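Local coordinates for protein putative 6-pyruvoyl tetrahydrobiopterin synthase (Caenorhabditis elegans, PDB 2G64) that probably catalyses the zinc-dependent conversion of 7,8-dihydroneopterin triphosphate into 6-pyruvoyl tetrahydropterin, with loss of triphosphate, in tetrahydrobiopterin biosynthesis, at residues S76-T81 with F109-S114; V52-E57 with M64-A69; S99-V104 with N133-K138. The protein carries 1 engineered substitution. All coordinates share one frame; numbering follows the deposited sequence.

Contact 1. Residues S76-T81 with F109-S114; sequences SLVLDT and FEKLKS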
ATOM      1  N   SER A  76       2.169 -13.897  18.986  1.00 19.01           N
ATOM      2  CA  SER A  76       2.014 -15.236  18.394  0.50 16.58           C
ATOM      3  C   SER A  76       1.017 -16.083  19.177  1.00 19.23           C
ATOM      4  O   SER A  76       0.188 -16.788  18.596  1.00 18.88           O
ATOM      5  CB  SER A  76       3.362 -15.965  18.309  0.50 20.06           C
ATOM      6  OG  SER A  76       3.282 -17.074  17.421  0.50 18.30           O
ATOM      7  N   LEU A  77       1.097 -16.013  20.499  1.00 19.98           N
ATOM      8  CA  LEU A  77       0.198 -16.764  21.374  1.00 18.72           C
ATOM      9  C   LEU A  77      -1.258 -16.391  21.126  1.00 25.52           C
ATOM     10  O   LEU A  77      -2.140 -17.263  21.059  1.00 19.68           O
ATOM     11  CB  LEU A  77       0.555 -16.507  22.829  1.00 23.51           C
ATOM     12  CG  LEU A  77       1.774 -17.244  23.362  1.00 25.53           C
ATOM     13  CD1 LEU A  77       1.981 -16.844  24.805  1.00 23.34           C
ATOM     14  CD2 LEU A  77       1.581 -18.774  23.236  1.00 30.59           C
ATOM     15  N   VAL A  78      -1.508 -15.096  20.946  1.00 18.33           N
ATOM     16  CA  VAL A  78      -2.852 -14.629  20.640  1.00 17.96           C
ATOM     17  C   VAL A  78      -3.265 -15.068  19.223  1.00 18.74           C
ATOM     18  O   VAL A  78      -4.388 -15.543  19.011  1.00 18.27           O
ATOM     19  CB  VAL A  78      -2.962 -13.081  20.781  1.00 19.11           C
ATOM     20  CG1 VAL A  78      -4.385 -12.613  20.554  1.00 16.80           C
ATOM     21  CG2 VAL A  78      -2.447 -12.615  22.167  1.00 20.57           C
ATOM     22  N   LEU A  79      -2.362 -14.892  18.260  1.00 19.15           N
ATOM     23  CA  LEU A  79      -2.664 -15.194  16.861  1.00 16.69           C
ATOM     24  C   LEU A  79      -2.967 -16.688  16.670  1.00 21.89           C
ATOM     25  O   LEU A  79      -3.758 -17.067  15.813  1.00 18.01           O
ATOM     26  CB  LEU A  79      -1.509 -14.749  15.962  1.00 16.96           C
ATOM     27  CG  LEU A  79      -1.451 -13.234  15.720  1.00 14.59           C
ATOM     28  CD1 LEU A  79      -0.057 -12.886  15.158  1.00 23.70           C
ATOM     29  CD2 LEU A  79      -2.557 -12.791  14.765  1.00 16.06           C
ATOM     30  N   ASP A  80      -2.348 -17.528  17.493  1.00 19.08           N
ATOM     31  CA  ASP A  80      -2.558 -18.980  17.410  1.00 15.80           C
ATOM     32  C   ASP A  80      -4.029 -19.332  17.645  1.00 23.00           C
ATOM     33  O   ASP A  80      -4.533 -20.326  17.116  1.00 19.92           O
ATOM     34  CB  ASP A  80      -1.727 -19.687  18.487  1.00 16.25           C
ATOM     35  CG  ASP A  80      -0.279 -19.885  18.086  1.00 23.99           C
ATOM     36  OD1 ASP A  80       0.087 -19.636  16.918  1.00 24.67           O
ATOM     37  OD2 ASP A  80       0.507 -20.273  18.976  1.00 34.44           O
ATOM     38  N   THR A  81      -4.698 -18.527  18.466  1.00 15.55           N
ATOM     39  CA  THR A  81      -6.111 -18.739  18.785  1.00 18.27           C
ATOM     40  C   THR A  81      -7.086 -18.463  17.628  1.00 23.54           C
ATOM     41  O   THR A  81      -8.227 -18.943  17.645  1.00 17.23           O
ATOM     42  CB  THR A  81      -6.570 -17.935  20.025  1.00 17.94           C
ATOM     43  OG1 THR A  81      -6.750 -16.535  19.716  1.00 17.51           O
ATOM     44  CG2 THR A  81      -5.601 -18.114  21.210  1.00 20.61           C
ATOM     45  N   PHE A 109      -7.221  -7.405  22.088  1.00 14.67           N
ATOM     46  CA  PHE A 109      -6.677  -6.538  23.145  1.00 19.12           C
ATOM     47  C   PHE A 109      -6.648  -7.291  24.481  1.00 22.15           C
ATOM     48  O   PHE A 109      -5.618  -7.351  25.157  1.00 15.50           O
ATOM     49  CB  PHE A 109      -7.552  -5.293  23.261  1.00 14.02           C
ATOM     50  CG  PHE A 109      -7.029  -4.244  24.205  1.00 15.13           C
ATOM     51  CD1 PHE A 109      -6.281  -3.177  23.732  1.00 17.57           C
ATOM     52  CD2 PHE A 109      -7.309  -4.318  25.572  1.00 19.01           C
ATOM     53  CE1 PHE A 109      -5.814  -2.181  24.611  1.00 17.39           C
ATOM     54  CE2 PHE A 109      -6.853  -3.332  26.452  1.00 17.66           C
ATOM     55  CZ  PHE A 109      -6.100  -2.261  25.962  1.00 18.07           C
ATOM     56  N   GLU A 110      -7.781  -7.858  24.872  1.00 14.97           N
ATOM     57  CA  GLU A 110      -7.857  -8.500  26.183  1.00 21.72           C
ATOM     58  C   GLU A 110      -7.018  -9.779  26.272  1.00 16.16           C
ATOM     59  O   GLU A 110      -6.360 -10.029  27.292  1.00 18.51           O
ATOM     60  CB  GLU A 110      -9.316  -8.750  26.586  1.00 22.17           C
ATOM     61  CG  GLU A 110     -10.104  -7.466  26.893  1.00 19.15           C
ATOM     62  CD  GLU A 110      -9.516  -6.656  28.062  1.00 36.11           C
ATOM     63  OE1 GLU A 110      -8.844  -7.248  28.933  1.00 40.41           O
ATOM     64  OE2 GLU A 110      -9.725  -5.422  28.112  1.00 41.28           O
ATOM     65  N   LYS A 111      -7.032 -10.592  25.212  1.00 17.63           N
ATOM     66  CA  LYS A 111      -6.223 -11.815  25.182  1.00 18.76           C
ATOM     67  C   LYS A 111      -4.720 -11.483  25.215  1.00 22.29           C
ATOM     68  O   LYS A 111      -3.930 -12.127  25.921  1.00 20.48           O
ATOM     69  CB  LYS A 111      -6.564 -12.668  23.955  1.00 20.37           C
ATOM     70  CG  LYS A 111      -5.729 -13.929  23.827  1.00 26.95           C
ATOM     71  CD  LYS A 111      -6.242 -15.003  24.795  1.00 28.56           C
ATOM     72  CE  LYS A 111      -5.250 -16.151  24.918  1.00 42.43           C
ATOM     73  NZ  LYS A 111      -5.569 -17.004  26.099  1.00 51.87           N
ATOM     74  N   LEU A 112      -4.326 -10.454  24.479  1.00 14.15           N
ATOM     75  CA  LEU A 112      -2.920 -10.046  24.488  1.00 15.73           C
ATOM     76  C   LEU A 112      -2.562  -9.553  25.872  1.00 17.13           C
ATOM     77  O   LEU A 112      -1.551  -9.958  26.433  1.00 19.63           O
ATOM     78  CB  LEU A 112      -2.630  -8.957  23.468  1.00 12.88           C
ATOM     79  CG  LEU A 112      -1.190  -8.457  23.472  1.00 14.04           C
ATOM     80  CD1 LEU A 112      -0.216  -9.632  23.259  1.00 18.59           C
ATOM     81  CD2 LEU A 112      -0.978  -7.348  22.417  1.00 14.28           C
ATOM     82  N   LYS A 113      -3.394  -8.683  26.421  1.00 18.69           N
ATOM     83  CA  LYS A 113      -3.105  -8.157  27.763  1.00 24.50           C
ATOM     84  C   LYS A 113      -2.872  -9.302  28.768  1.00 32.27           C
ATOM     85  O   LYS A 113      -1.969  -9.232  29.618  1.00 24.38           O
ATOM     86  CB  LYS A 113      -4.208  -7.210  28.199  1.00 19.95           C
ATOM     87  CG  LYS A 113      -3.781  -6.140  29.180  1.00 30.99           C
ATOM     88  CD  LYS A 113      -4.821  -5.034  29.202  1.00 34.35           C
ATOM     89  CE  LYS A 113      -5.091  -4.541  30.610  1.00 69.02           C
ATOM     90  NZ  LYS A 113      -6.287  -3.649  30.654  1.00 41.29           N
ATOM     91  N   SER A 114      -3.647 -10.375  28.610  1.00 19.30           N
ATOM     92  CA  SER A 114      -3.583 -11.569  29.443  1.00 26.13           C
ATOM     93  C   SER A 114      -2.283 -12.377  29.344  1.00 31.36           C
ATOM     94  O   SER A 114      -1.970 -13.143  30.244  1.00 30.70           O
ATOM     95  CB  SER A 114      -4.799 -12.471  29.171  1.00 22.00           C
ATOM     96  OG  SER A 114      -4.526 -13.424  28.164  1.00 25.05           O
TER
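V78 enters the side of helix 101-115 between K111 and L112: its CG2 lies chiefly on L112 and also grazes K111 CG, while CG1 meets K111. CG1 is anti to the backbone N (chi1 -176°), which puts CG2 beside that N and against the backbone of L112, 3.5 Å from L112 CA, closer than ordinary carbon-carbon contact. The same methyl meets the L112 side chain at CD1, 3.9 Å away, so it sits against both the backbone and one branch of that leucine. V78 CA and L112 CA, 6.0 Å apart, are the nearest CA pair of the two segments.

CG1 of V78 approaches K111 CG to 3.8 Å. The two side chains run past each other in opposite directions, and the contact is made by the aliphatic part of the lysine. A bend in its chain (chi2 78°) carries the remaining methylenes past V78 toward T81, whose methyl CG2 lies 4.2 Å from K111 CE, a loose approach.

T81 is held by V78 and by Y107. Its OG1 donates to V78 O at 2.7 Å, in the carbonyl plane with a C=O...O angle of 155°, and T81 N donates to the same oxygen, so two bonds from T81 grip one carbonyl oxygen. OG1 also bonds to Y107 OH.

Helices 68-80 and 101-115 thus lie side by side over the sheet: V78 and L112 both rest on W50 of strand 44-57, L112 reaches V52 and L122 as well, and V78 also touches M108 and V115, just before and just after 109-114.

Contact 2. Residues V52-E57 with M64-A69; sequences VKLRGE and MVYDLA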
ATOM      1  N   VAL A  52      -0.638  -3.768  17.031  1.00 11.44           N
ATOM      2  CA  VAL A  52      -0.533  -3.712  18.488  1.00 17.41           C
ATOM      3  C   VAL A  52       0.365  -2.536  18.817  1.00 12.87           C
ATOM      4  O   VAL A  52       1.542  -2.527  18.441  1.00 12.95           O
ATOM      5  CB  VAL A  52       0.094  -5.007  19.044  1.00 15.45           C
ATOM      6  CG1 VAL A  52       0.485  -4.840  20.533  1.00 14.61           C
ATOM      7  CG2 VAL A  52      -0.880  -6.154  18.833  1.00 13.66           C
ATOM      8  N   LYS A  53      -0.208  -1.544  19.496  1.00 12.94           N
ATOM      9  CA  LYS A  53       0.506  -0.306  19.784  1.00 16.47           C
ATOM     10  C   LYS A  53       0.770  -0.174  21.290  1.00 14.94           C
ATOM     11  O   LYS A  53      -0.134  -0.310  22.110  1.00 12.60           O
ATOM     12  CB  LYS A  53      -0.302   0.901  19.270  1.00 16.57           C
ATOM     13  CG  LYS A  53       0.425   2.261  19.335  1.00 16.80           C
ATOM     14  CD  LYS A  53      -0.450   3.307  18.646  1.00 18.25           C
ATOM     15  CE  LYS A  53       0.219   4.663  18.599  1.00 15.28           C
ATOM     16  NZ  LYS A  53      -0.409   5.578  17.598  1.00 22.10           N
ATOM     17  N   LEU A  54       2.027   0.085  21.619  1.00 16.41           N
ATOM     18  CA  LEU A  54       2.479   0.201  23.002  1.00 16.74           C
ATOM     19  C   LEU A  54       2.907   1.647  23.198  1.00 15.60           C
ATOM     20  O   LEU A  54       3.288   2.319  22.233  1.00 15.15           O
ATOM     21  CB  LEU A  54       3.684  -0.721  23.220  1.00 14.04           C
ATOM     22  CG  LEU A  54       3.530  -2.186  22.765  1.00 16.19           C
ATOM     23  CD1 LEU A  54       4.780  -2.969  23.219  1.00 20.52           C
ATOM     24  CD2 LEU A  54       2.267  -2.822  23.350  1.00 17.37           C
ATOM     25  N   ARG A  55       2.833   2.144  24.429  1.00 14.27           N
ATOM     26  CA  ARG A  55       3.328   3.495  24.704  1.00 15.30           C
ATOM     27  C   ARG A  55       4.037   3.487  26.061  1.00 15.49           C
ATOM     28  O   ARG A  55       3.530   2.912  27.036  1.00 17.98           O
ATOM     29  CB  ARG A  55       2.153   4.479  24.730  1.00 13.14           C
ATOM     30  CG  ARG A  55       2.545   5.923  24.994  1.00 14.53           C
ATOM     31  CD  ARG A  55       1.313   6.811  24.905  1.00 26.55           C
ATOM     32  NE  ARG A  55       1.672   8.221  24.931  1.00 40.11           N
ATOM     33  CZ  ARG A  55       1.774   8.944  26.042  1.00 59.94           C
ATOM     34  NH1 ARG A  55       1.551   8.383  27.222  1.00 40.54           N
ATOM     35  NH2 ARG A  55       2.108  10.226  25.974  1.00 46.37           N
ATOM     36  N   GLY A  56       5.202   4.107  26.136  1.00 13.85           N
ATOM     37  CA  GLY A  56       5.946   4.069  27.399  1.00 14.20           C
ATOM     38  C   GLY A  56       7.255   4.803  27.285  1.00 14.88           C
ATOM     39  O   GLY A  56       7.633   5.262  26.199  1.00 15.23           O
ATOM     40  N   GLU A  57       7.944   4.927  28.417  1.00 12.65           N
ATOM     41  CA  GLU A  57       9.276   5.521  28.412  1.00 12.77           C
ATOM     42  C   GLU A  57      10.278   4.695  27.618  1.00 14.95           C
ATOM     43  O   GLU A  57      10.341   3.459  27.757  1.00 15.54           O
ATOM     44  CB  GLU A  57       9.815   5.635  29.837  1.00 17.73           C
ATOM     45  CG  GLU A  57       9.127   6.686  30.677  1.00 16.46           C
ATOM     46  CD  GLU A  57       9.653   6.649  32.091  1.00 23.53           C
ATOM     47  OE1 GLU A  57      10.854   6.918  32.295  1.00 23.37           O
ATOM     48  OE2 GLU A  57       8.865   6.335  32.995  1.00 29.17           O
ATOM     49  N   MET A  64      14.650   0.984  23.861  1.00 15.80           N
ATOM     50  CA  MET A  64      13.364   0.427  23.444  0.50 11.02           C
ATOM     51  C   MET A  64      12.242   0.730  24.427  1.00 15.47           C
ATOM     52  O   MET A  64      12.445   0.773  25.646  1.00 16.96           O
ATOM     53  CB  MET A  64      13.480  -1.082  23.261  0.50 25.31           C
ATOM     54  CG  MET A  64      14.402  -1.472  22.135  0.50 10.09           C
ATOM     55  SD  MET A  64      14.571  -3.264  21.994  0.50 46.36           S
ATOM     56  CE  MET A  64      14.523  -3.791  23.712  0.50 17.44           C
ATOM     57  N   VAL A  65      11.049   0.935  23.882  1.00 17.19           N
ATOM     58  CA  VAL A  65       9.811   0.985  24.692  1.00 15.86           C
ATOM     59  C   VAL A  65       9.449  -0.414  25.246  1.00 15.90           C
ATOM     60  O   VAL A  65       8.905  -0.567  26.359  1.00 16.17           O
ATOM     61  CB  VAL A  65       8.632   1.529  23.826  1.00 19.37           C
ATOM     62  CG1 VAL A  65       7.305   1.269  24.505  1.00 19.75           C
ATOM     63  CG2 VAL A  65       8.806   3.028  23.537  1.00 21.55           C
ATOM     64  N   TYR A  66       9.781  -1.437  24.471  1.00 17.82           N
ATOM     65  CA  TYR A  66       9.460  -2.817  24.816  1.00 20.04           C
ATOM     66  C   TYR A  66      10.348  -3.708  23.962  1.00 19.53           C
ATOM     67  O   TYR A  66      10.744  -3.342  22.854  1.00 25.35           O
ATOM     68  CB  TYR A  66       7.974  -3.101  24.490  1.00 16.96           C
ATOM     69  CG  TYR A  66       7.306  -4.309  25.156  1.00 18.35           C
ATOM     70  CD1 TYR A  66       6.751  -4.217  26.430  1.00 20.33           C
ATOM     71  CD2 TYR A  66       7.164  -5.518  24.472  1.00 21.07           C
ATOM     72  CE1 TYR A  66       6.088  -5.311  27.025  1.00 34.68           C
ATOM     73  CE2 TYR A  66       6.503  -6.626  25.061  1.00 19.73           C
ATOM     74  CZ  TYR A  66       5.973  -6.514  26.331  1.00 18.71           C
ATOM     75  OH  TYR A  66       5.315  -7.587  26.908  1.00 25.71           O
ATOM     76  N   ASP A  67      10.629  -4.903  24.467  1.00 18.55           N
ATOM     77  CA  ASP A  67      11.425  -5.869  23.716  1.00 19.69           C
ATOM     78  C   ASP A  67      10.606  -6.487  22.567  1.00 24.84           C
ATOM     79  O   ASP A  67       9.638  -7.202  22.819  1.00 24.04           O
ATOM     80  CB  ASP A  67      11.906  -6.946  24.685  1.00 26.48           C
ATOM     81  CG  ASP A  67      12.666  -8.060  23.996  1.00 39.27           C
ATOM     82  OD1 ASP A  67      13.594  -7.763  23.229  1.00 39.33           O
ATOM     83  OD2 ASP A  67      12.332  -9.236  24.228  1.00 53.07           O
ATOM     84  N   LEU A  68      10.976  -6.192  21.323  1.00 22.83           N
ATOM     85  CA  LEU A  68      10.193  -6.665  20.173  1.00 32.04           C
ATOM     86  C   LEU A  68      10.162  -8.188  20.096  1.00 33.02           C
ATOM     87  O   LEU A  68       9.145  -8.772  19.707  1.00 25.12           O
ATOM     88  CB  LEU A  68      10.673  -6.056  18.844  1.00 22.38           C
ATOM     89  CG  LEU A  68       9.985  -6.585  17.568  1.00 32.71           C
ATOM     90  CD1 LEU A  68       8.489  -6.295  17.555  1.00 36.35           C
ATOM     91  CD2 LEU A  68      10.623  -6.076  16.286  1.00 30.75           C
ATOM     92  N   ALA A  69      11.265  -8.831  20.478  1.00 26.93           N
ATOM     93  CA  ALA A  69      11.318 -10.290  20.476  1.00 26.59           C
ATOM     94  C   ALA A  69      10.253 -10.875  21.403  1.00 29.42           C
ATOM     95  O   ALA A  69       9.566 -11.841  21.045  1.00 28.46           O
ATOM     96  CB  ALA A  69      12.704 -10.778  20.882  1.00 35.59           C
TER
HETATM   97  O   HOH W   1       8.312   1.532  28.051  1.00 19.15           O
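L54 and Y66 supply the tightest apolar contact: L54 CD1 lies 3.4 Å from Y66 CB and 3.5 Å from Y66 CG. The leucine methyl therefore meets the root of the tyrosine, approaching its ring at a slant. Y66 CG stands anti to the backbone N (chi1 -161°), which brings the base of the ring up to L54 CD1. V65 packs one step farther along the strand, with CG1 at 4.3 Å from L54 CB and CG2 at 3.7 Å from G56 O; its methyls lie against the strand backbone at G56, where no side chain intervenes.

These residues close the connection from strand 44-57 to helix 68-80 in the tetrahydrobiopterin-synthesis fold (T-fold). D67 is the N-cap of that helix.

A water bridges the segments, donating to E57 O and V65 O, each at 2.8 Å, and so ties the strand end to the returning chain. Other polar groups find partners outside the two segments. Y66 OH bonds to E74 OE1 and S117 OG, which fixes the far end of the ring, while E57 OE1 accepts from M4 N. V65 N donates to E102 OE2 of a neighbouring subunit.

Contact 3. Residues S99-V104 with N133-K138; sequences STSENV and NIFTYK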
ATOM      1  N   SER A  99     -19.128 -11.891  16.493  1.00 12.38           N
ATOM      2  CA  SER A  99     -17.777 -11.681  15.956  1.00 15.10           C
ATOM      3  C   SER A  99     -17.646 -10.463  14.999  1.00 16.42           C
ATOM      4  O   SER A  99     -16.946 -10.519  13.972  1.00 13.42           O
ATOM      5  CB  SER A  99     -17.311 -12.966  15.250  1.00 15.05           C
ATOM      6  OG  SER A  99     -18.176 -13.252  14.150  1.00 15.05           O
ATOM      7  N   THR A 100     -18.309  -9.363  15.326  1.00 11.65           N
ATOM      8  CA  THR A 100     -18.084  -8.100  14.587  1.00 13.90           C
ATOM      9  C   THR A 100     -16.648  -7.698  14.816  1.00 16.72           C
ATOM     10  O   THR A 100     -16.053  -8.072  15.819  1.00 14.00           O
ATOM     11  CB  THR A 100     -18.954  -6.937  15.123  1.00 16.38           C
ATOM     12  OG1 THR A 100     -18.784  -6.830  16.550  1.00 12.62           O
ATOM     13  CG2 THR A 100     -20.406  -7.169  14.797  1.00 14.44           C
ATOM     14  N   SER A 101     -16.083  -6.888  13.923  1.00 11.44           N
ATOM     15  CA  SER A 101     -14.683  -6.508  14.108  1.00 11.13           C
ATOM     16  C   SER A 101     -14.457  -5.634  15.356  1.00 11.54           C
ATOM     17  O   SER A 101     -13.382  -5.659  15.942  1.00 13.13           O
ATOM     18  CB  SER A 101     -14.132  -5.842  12.844  1.00 17.23           C
ATOM     19  OG  SER A 101     -14.189  -6.761  11.762  1.00 19.23           O
ATOM     20  N   GLU A 102     -15.479  -4.894  15.770  1.00 14.60           N
ATOM     21  CA  GLU A 102     -15.454  -4.194  17.077  1.00 14.12           C
ATOM     22  C   GLU A 102     -15.126  -5.197  18.174  1.00 14.30           C
ATOM     23  O   GLU A 102     -14.225  -4.986  18.995  1.00 13.72           O
ATOM     24  CB  GLU A 102     -16.829  -3.547  17.370  1.00 12.68           C
ATOM     25  CG  GLU A 102     -17.181  -2.326  16.499  1.00 15.43           C
ATOM     26  CD  GLU A 102     -17.908  -2.680  15.203  1.00 15.12           C
ATOM     27  OE1 GLU A 102     -17.730  -3.811  14.661  1.00 15.74           O
ATOM     28  OE2 GLU A 102     -18.635  -1.798  14.711  1.00 16.89           O
ATOM     29  N   ASN A 103     -15.852  -6.309  18.189  1.00 11.06           N
ATOM     30  CA  ASN A 103     -15.662  -7.308  19.254  1.00 12.86           C
ATOM     31  C   ASN A 103     -14.388  -8.130  19.096  1.00 13.28           C
ATOM     32  O   ASN A 103     -13.813  -8.603  20.090  1.00 14.52           O
ATOM     33  CB  ASN A 103     -16.906  -8.208  19.406  1.00 12.77           C
ATOM     34  CG  ASN A 103     -18.031  -7.528  20.164  1.00 16.46           C
ATOM     35  OD1 ASN A 103     -17.797  -6.855  21.185  1.00 16.13           O
ATOM     36  ND2 ASN A 103     -19.264  -7.661  19.652  1.00 13.49           N
ATOM     37  N   VAL A 104     -13.918  -8.263  17.860  1.00 14.17           N
ATOM     38  CA  VAL A 104     -12.620  -8.900  17.607  1.00 15.27           C
ATOM     39  C   VAL A 104     -11.509  -8.018  18.179  1.00 11.98           C
ATOM     40  O   VAL A 104     -10.581  -8.502  18.805  1.00 14.92           O
ATOM     41  CB  VAL A 104     -12.390  -9.165  16.089  1.00 14.57           C
ATOM     42  CG1 VAL A 104     -10.983  -9.737  15.836  1.00 14.43           C
ATOM     43  CG2 VAL A 104     -13.471 -10.155  15.547  1.00 16.47           C
ATOM     44  N   ASN A 133     -12.122  -0.913   6.150  1.00 14.72           N
ATOM     45  CA  ASN A 133     -12.935  -0.965   7.379  1.00 12.09           C
ATOM     46  C   ASN A 133     -11.990  -1.224   8.553  1.00 12.59           C
ATOM     47  O   ASN A 133     -11.469  -2.338   8.693  1.00 14.74           O
ATOM     48  CB  ASN A 133     -13.954  -2.117   7.322  1.00 15.57           C
ATOM     49  CG  ASN A 133     -15.008  -1.934   6.238  1.00 28.00           C
ATOM     50  OD1 ASN A 133     -15.502  -0.836   6.022  1.00 21.98           O
ATOM     51  ND2 ASN A 133     -15.378  -3.025   5.578  1.00 29.26           N
ATOM     52  N   ILE A 134     -11.769  -0.198   9.374  1.00 10.89           N
ATOM     53  CA  ILE A 134     -10.711  -0.207  10.387  0.50 11.38           C
ATOM     54  C   ILE A 134     -11.302   0.063  11.775  1.00 13.49           C
ATOM     55  O   ILE A 134     -12.060   1.019  11.944  1.00 15.93           O
ATOM     56  CB  ILE A 134      -9.660   0.884  10.066  0.50 13.86           C
ATOM     57  CG1 ILE A 134      -9.019   0.631   8.695  0.50 29.79           C
ATOM     58  CG2 ILE A 134      -8.584   0.945  11.147  0.50 18.84           C
ATOM     59  CD1 ILE A 134      -9.630   1.433   7.549  0.50  8.15           C
ATOM     60  N   PHE A 135     -10.920  -0.753  12.761  1.00 12.90           N
ATOM     61  CA  PHE A 135     -11.438  -0.622  14.142  1.00 13.94           C
ATOM     62  C   PHE A 135     -10.324  -0.519  15.173  1.00 15.33           C
ATOM     63  O   PHE A 135      -9.287  -1.196  15.045  1.00 12.68           O
ATOM     64  CB  PHE A 135     -12.319  -1.829  14.463  1.00 12.35           C
ATOM     65  CG  PHE A 135     -13.401  -2.031  13.447  1.00 17.26           C
ATOM     66  CD1 PHE A 135     -14.680  -1.560  13.684  1.00 16.10           C
ATOM     67  CD2 PHE A 135     -13.112  -2.628  12.218  1.00 14.58           C
ATOM     68  CE1 PHE A 135     -15.687  -1.694  12.722  1.00 16.08           C
ATOM     69  CE2 PHE A 135     -14.121  -2.762  11.242  1.00 15.92           C
ATOM     70  CZ  PHE A 135     -15.404  -2.294  11.507  1.00 13.68           C
ATOM     71  N   THR A 136     -10.537   0.302  16.209  1.00 10.12           N
ATOM     72  CA  THR A 136      -9.520   0.401  17.252  1.00 10.81           C
ATOM     73  C   THR A 136     -10.152   0.367  18.623  1.00 15.50           C
ATOM     74  O   THR A 136     -11.332   0.716  18.803  1.00 14.82           O
ATOM     75  CB  THR A 136      -8.625   1.649  17.121  1.00 14.80           C
ATOM     76  OG1 THR A 136      -9.289   2.798  17.663  1.00 14.21           O
ATOM     77  CG2 THR A 136      -8.194   1.888  15.637  1.00 14.50           C
ATOM     78  N   TYR A 137      -9.351  -0.046  19.583  1.00 12.63           N
ATOM     79  CA  TYR A 137      -9.838  -0.218  20.952  1.00 15.29           C
ATOM     80  C   TYR A 137      -8.669   0.067  21.879  1.00 14.73           C
ATOM     81  O   TYR A 137      -7.543  -0.371  21.611  1.00 15.84           O
ATOM     82  CB  TYR A 137     -10.346  -1.635  21.163  1.00 11.34           C
ATOM     83  CG  TYR A 137     -10.851  -1.890  22.566  1.00 13.27           C
ATOM     84  CD1 TYR A 137     -11.871  -1.119  23.104  1.00 13.30           C
ATOM     85  CD2 TYR A 137     -10.293  -2.903  23.348  1.00 21.05           C
ATOM     86  CE1 TYR A 137     -12.334  -1.359  24.412  1.00 16.28           C
ATOM     87  CE2 TYR A 137     -10.741  -3.151  24.626  1.00 17.12           C
ATOM     88  CZ  TYR A 137     -11.770  -2.384  25.145  1.00 19.60           C
ATOM     89  OH  TYR A 137     -12.225  -2.640  26.407  1.00 26.94           O
ATOM     90  N   LYS A 138      -8.939   0.836  22.935  1.00 12.68           N
ATOM     91  CA  LYS A 138      -7.908   1.205  23.915  1.00 14.28           C
ATOM     92  C   LYS A 138      -8.158   0.682  25.330  1.00 23.53           C
ATOM     93  O   LYS A 138      -7.467   1.072  26.286  1.00 18.80           O
ATOM     94  CB  LYS A 138      -7.713   2.721  23.972  1.00 20.24           C
ATOM     95  CG  LYS A 138      -7.078   3.330  22.729  1.00 21.74           C
ATOM     96  CD  LYS A 138      -7.151   4.857  22.835  1.00 26.50           C
ATOM     97  CE  LYS A 138      -6.282   5.542  21.819  1.00 39.18           C
ATOM     98  NZ  LYS A 138      -6.042   6.979  22.223  1.00 33.52           N
TER
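S101 CB sits over one face of the F135 ring, 3.7 Å from its centroid and 25° off the ring normal, a CH-pi contact displaced toward the CD2-CE2 rim; S101 CB to F135 CD2 is 3.4 Å. E102 takes the other part of the ring: its carboxyl carbon CD lies 3.5 Å from F135 CE1, with the carboxylate and ring planes 45° apart. A bend at chi2 (89°) folds the glutamate back to reach this position.

The second shell fixes both polar ends. S101 OG bonds to OE2 of E129, probably part of the catalytic charge relay, and E102 OE2 accepts from V65 N of a neighbouring subunit. At the helix start T100 is the N-cap, its OG1 accepting a weak bond from N103 N at 3.4 Å. F135 itself is held by backbone bonding to I127. Replacing F135 by an alanine is likely to open a gap under S101 CB and deprive the E102 chain of the ring it folds against.

Strand 133-137 also pairs antiparallel with a strand of that neighbouring subunit, continuing the sheet across the interface, as in the intersubunit beta-barrel of T-fold enzymes, whose active sites lie at such junctions.

How the contacts relate
Contact 3 is buried, contacts 1 and 2 partly so; contact 2 lies farthest out, its centre about 17 Å from the centre of the chain, against about 8 and 7 Å for the centres of contacts 1 and 3. Contacts 1 and 2 share helix 68-80 and meet where L112 CD2 packs on V52 CG1 at 3.5 Å; contacts 1 and 3 share helix 101-115 and meet through the edge-to-face rings of F109 and Y137. Chemistry follows position: aliphatic packing between helices in contact 1, packing plus a bridging water in contact 2, one phenylalanine ring against a serine and a glutamate beside the probable active site in contact 3. E102 and V65 join contacts 2 and 3 across subunits.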